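CRISPR system Cmr subunit Cmr1-1 (Pyrococcus furiosus, PDB 4W8Z) binds RNA as a subunit of the type III-B Cmr ribonucleoprotein complex of CRISPR immunity, capping that elongated assembly together with Cmr6. Local coordinates at residues 248-251 and 252-256. Sequence-based numbering, arbitrary orientation.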
ATOM      1  N   TYR A 248     -13.098  -6.537  -9.462  1.00 66.53           N
ATOM      2  CA  TYR A 248     -11.966  -6.467 -10.378  1.00 66.13           C
ATOM      3  C   TYR A 248     -12.197  -7.299 -11.637  1.00 68.55           C
ATOM      4  O   TYR A 248     -11.669  -6.981 -12.703  1.00 72.58           O
ATOM      5  CB  TYR A 248     -10.677  -6.920  -9.685  1.00 64.75           C
ATOM      6  CG  TYR A 248      -9.509  -7.040 -10.634  1.00 65.65           C
ATOM      7  CD1 TYR A 248      -8.845  -5.909 -11.095  1.00 64.13           C
ATOM      8  CD2 TYR A 248      -9.084  -8.281 -11.088  1.00 70.27           C
ATOM      9  CE1 TYR A 248      -7.782  -6.013 -11.974  1.00 64.30           C
ATOM     10  CE2 TYR A 248      -8.026  -8.395 -11.966  1.00 80.06           C
ATOM     11  CZ  TYR A 248      -7.376  -7.260 -12.405  1.00 76.48           C
ATOM     12  OH  TYR A 248      -6.319  -7.385 -13.282  1.00 83.20           O
ATOM     13  N   LYS A 249     -12.981  -8.365 -11.518  1.00 71.39           N
ATOM     14  CA  LYS A 249     -13.270  -9.212 -12.668  1.00 69.53           C
ATOM     15  C   LYS A 249     -14.089  -8.443 -13.698  1.00 74.39           C
ATOM     16  O   LYS A 249     -13.847  -8.544 -14.900  1.00 71.17           O
ATOM     17  CB  LYS A 249     -14.012 -10.474 -12.232  1.00 73.50           C
ATOM     18  CG  LYS A 249     -14.286 -11.464 -13.352  1.00 71.28           C
ATOM     19  CD  LYS A 249     -15.266 -12.534 -12.897  1.00 72.83           C
ATOM     20  CE  LYS A 249     -15.666 -13.457 -14.038  1.00 78.50           C
ATOM     21  NZ  LYS A 249     -16.802 -14.355 -13.659  1.00 79.43           N
ATOM     22  N   GLU A 250     -15.053  -7.663 -13.216  1.00 73.19           N
ATOM     23  CA  GLU A 250     -15.907  -6.874 -14.093  1.00 71.60           C
ATOM     24  C   GLU A 250     -15.159  -5.660 -14.626  1.00 69.64           C
ATOM     25  O   GLU A 250     -15.321  -5.278 -15.788  1.00 72.36           O
ATOM     26  CB  GLU A 250     -17.180  -6.440 -13.359  1.00 72.92           C
ATOM     27  CG  GLU A 250     -18.116  -5.540 -14.168  1.00 74.22           C
ATOM     28  CD  GLU A 250     -18.699  -6.208 -15.415  1.00 83.25           C
ATOM     29  OE1 GLU A 250     -18.494  -7.427 -15.624  1.00 82.82           O
ATOM     30  OE2 GLU A 250     -19.376  -5.501 -16.195  1.00 81.59           O
ATOM     31  N   TYR A 251     -14.338  -5.065 -13.765  1.00 68.45           N
ATOM     32  CA  TYR A 251     -13.466  -3.955 -14.143  1.00 68.05           C
ATOM     33  C   TYR A 251     -12.545  -4.363 -15.286  1.00 70.32           C
ATOM     34  O   TYR A 251     -12.413  -3.650 -16.278  1.00 75.02           O
ATOM     35  CB  TYR A 251     -12.655  -3.505 -12.930  1.00 67.95           C
ATOM     36  CG  TYR A 251     -11.649  -2.401 -13.173  1.00 78.07           C
ATOM     37  CD1 TYR A 251     -12.056  -1.099 -13.427  1.00 73.94           C
ATOM     38  CD2 TYR A 251     -10.283  -2.656 -13.100  1.00 83.91           C
ATOM     39  CE1 TYR A 251     -11.133  -0.086 -13.622  1.00 67.17           C
ATOM     40  CE2 TYR A 251      -9.357  -1.649 -13.293  1.00 71.81           C
ATOM     41  CZ  TYR A 251      -9.787  -0.370 -13.554  1.00 69.42           C
ATOM     42  OH  TYR A 251      -8.862   0.629 -13.741  1.00 74.14           O
ATOM     43  N   LEU A 252     -11.928  -5.530 -15.142  1.00 71.90           N
ATOM     44  CA  LEU A 252     -11.034  -6.066 -16.159  1.00 71.83           C
ATOM     45  C   LEU A 252     -11.789  -6.448 -17.430  1.00 76.05           C
ATOM     46  O   LEU A 252     -11.271  -6.296 -18.534  1.00 80.38           O
ATOM     47  CB  LEU A 252     -10.281  -7.279 -15.609  1.00 69.62           C
ATOM     48  CG  LEU A 252      -9.345  -8.043 -16.545  1.00 66.92           C
ATOM     49  CD1 LEU A 252      -8.167  -7.173 -16.957  1.00 64.50           C
ATOM     50  CD2 LEU A 252      -8.873  -9.323 -15.875  1.00 66.49           C
ATOM     51  N   ARG A 253     -13.012  -6.945 -17.276  1.00 73.63           N
ATOM     52  CA  ARG A 253     -13.805  -7.362 -18.430  1.00 70.56           C
ATOM     53  C   ARG A 253     -14.078  -6.185 -19.366  1.00 72.44           C
ATOM     54  O   ARG A 253     -13.878  -6.282 -20.576  1.00 72.41           O
ATOM     55  CB  ARG A 253     -15.122  -7.994 -17.981  1.00 70.88           C
ATOM     56  CG  ARG A 253     -15.861  -8.710 -19.097  1.00 73.97           C
ATOM     57  CD  ARG A 253     -17.246  -9.166 -18.667  1.00 77.37           C
ATOM     58  NE  ARG A 253     -18.124  -8.045 -18.344  1.00 89.96           N
ATOM     59  CZ  ARG A 253     -18.721  -7.279 -19.252  1.00 92.20           C
ATOM     60  NH1 ARG A 253     -18.524  -7.506 -20.544  1.00 81.89           N
ATOM     61  NH2 ARG A 253     -19.509  -6.281 -18.870  1.00 89.94           N
ATOM     62  N   ARG A 254     -14.520  -5.069 -18.794  1.00 78.31           N
ATOM     63  CA  ARG A 254     -14.796  -3.868 -19.575  1.00 81.70           C
ATOM     64  C   ARG A 254     -13.506  -3.229 -20.084  1.00 79.74           C
ATOM     65  O   ARG A 254     -13.481  -2.606 -21.146  1.00 77.89           O
ATOM     66  CB  ARG A 254     -15.589  -2.861 -18.744  1.00 71.62           C
ATOM     67  CG  ARG A 254     -16.922  -3.382 -18.274  1.00 73.35           C
ATOM     68  CD  ARG A 254     -17.740  -2.284 -17.640  1.00 74.61           C
ATOM     69  NE  ARG A 254     -18.944  -2.814 -17.010  1.00 79.29           N
ATOM     70  CZ  ARG A 254     -19.834  -2.077 -16.355  1.00 81.74           C
ATOM     71  NH1 ARG A 254     -19.662  -0.766 -16.243  1.00 87.34           N
ATOM     72  NH2 ARG A 254     -20.897  -2.654 -15.813  1.00 78.83           N
ATOM     73  N   ARG A 255     -12.439  -3.385 -19.311  1.00 68.65           N
ATOM     74  CA  ARG A 255     -11.139  -2.841 -19.669  1.00 68.84           C
ATOM     75  C   ARG A 255     -10.625  -3.473 -20.956  1.00 71.28           C
ATOM     76  O   ARG A 255     -10.177  -2.775 -21.865  1.00 73.73           O
ATOM     77  CB  ARG A 255     -10.148  -3.066 -18.528  1.00 68.66           C
ATOM     78  CG  ARG A 255      -8.842  -2.339 -18.688  1.00 71.36           C
ATOM     79  CD  ARG A 255      -7.956  -2.582 -17.487  1.00 68.82           C
ATOM     80  NE  ARG A 255      -7.410  -1.335 -16.972  1.00 68.72           N
ATOM     81  CZ  ARG A 255      -6.622  -1.254 -15.911  1.00 70.08           C
ATOM     82  NH1 ARG A 255      -6.286  -2.356 -15.251  1.00 78.62           N
ATOM     83  NH2 ARG A 255      -6.170  -0.075 -15.511  1.00 75.94           N
ATOM     84  N   ILE A 256     -10.704  -4.800 -21.022  1.00 77.76           N
ATOM     85  CA  ILE A 256     -10.310  -5.557 -22.207  1.00 74.86           C
ATOM     86  C   ILE A 256     -11.079  -5.093 -23.445  1.00 80.31           C
ATOM     87  O   ILE A 256     -10.484  -4.809 -24.483  1.00 81.92           O
ATOM     88  CB  ILE A 256     -10.535  -7.071 -22.000  1.00 70.81           C
ATOM     89  CG1 ILE A 256      -9.632  -7.594 -20.883  1.00 71.06           C
ATOM     90  CG2 ILE A 256     -10.271  -7.831 -23.283  1.00 62.88           C
ATOM     91  CD1 ILE A 256      -9.994  -8.980 -20.409  1.00 63.36           C
TER
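Glu250 forms a salt-bridge network with Arg253 and Arg254, an i to i+3 and i to i+4 pairing along helix 237-264. Arg253 takes the Glu250 carboxylate side-on: its NE lies 2.8 Å from Glu250 OE1 in a nearly straight bond (177°), and its NH2 reaches OE2, both on the syn side but tilted out of the carboxylate plane. A bend at chi3 (64°) turns the Arg253 guanidinium back alongside the glutamate. Arg254 comes instead from the anti side of Glu250 OE2, its NE 2.8 Å from that oxygen, with the carboxylate and guanidinium planes almost perpendicular at 87°. Arg254 NE and Arg253 NH2 approach OE2 from the same face of its plane.

Around the helix, Tyr251 lays its OH over one face of the Arg255 guanidinium, 3.3 Å from NH2, without bonding to it. Leu252 packs its CB over one face of the Tyr248 ring, and its CD2 lies 4.1 Å from Tyr248 CE2. Beneath all this run i to i+4 backbone bonds, such as Leu252 N to Tyr248 O.

Further out, Phe328, from helix 327-330, touches both Glu250 and Arg254. Asn324 and the backbone N of Leu322 hold the Tyr251 hydroxyl, while Glu310 and the carbonyl of Asn320 take Arg255 NH2.

With two cations around one carboxylate, Glu250 is probably kept ionised, and its charge probably offsets part of that of Arg253 and Arg254.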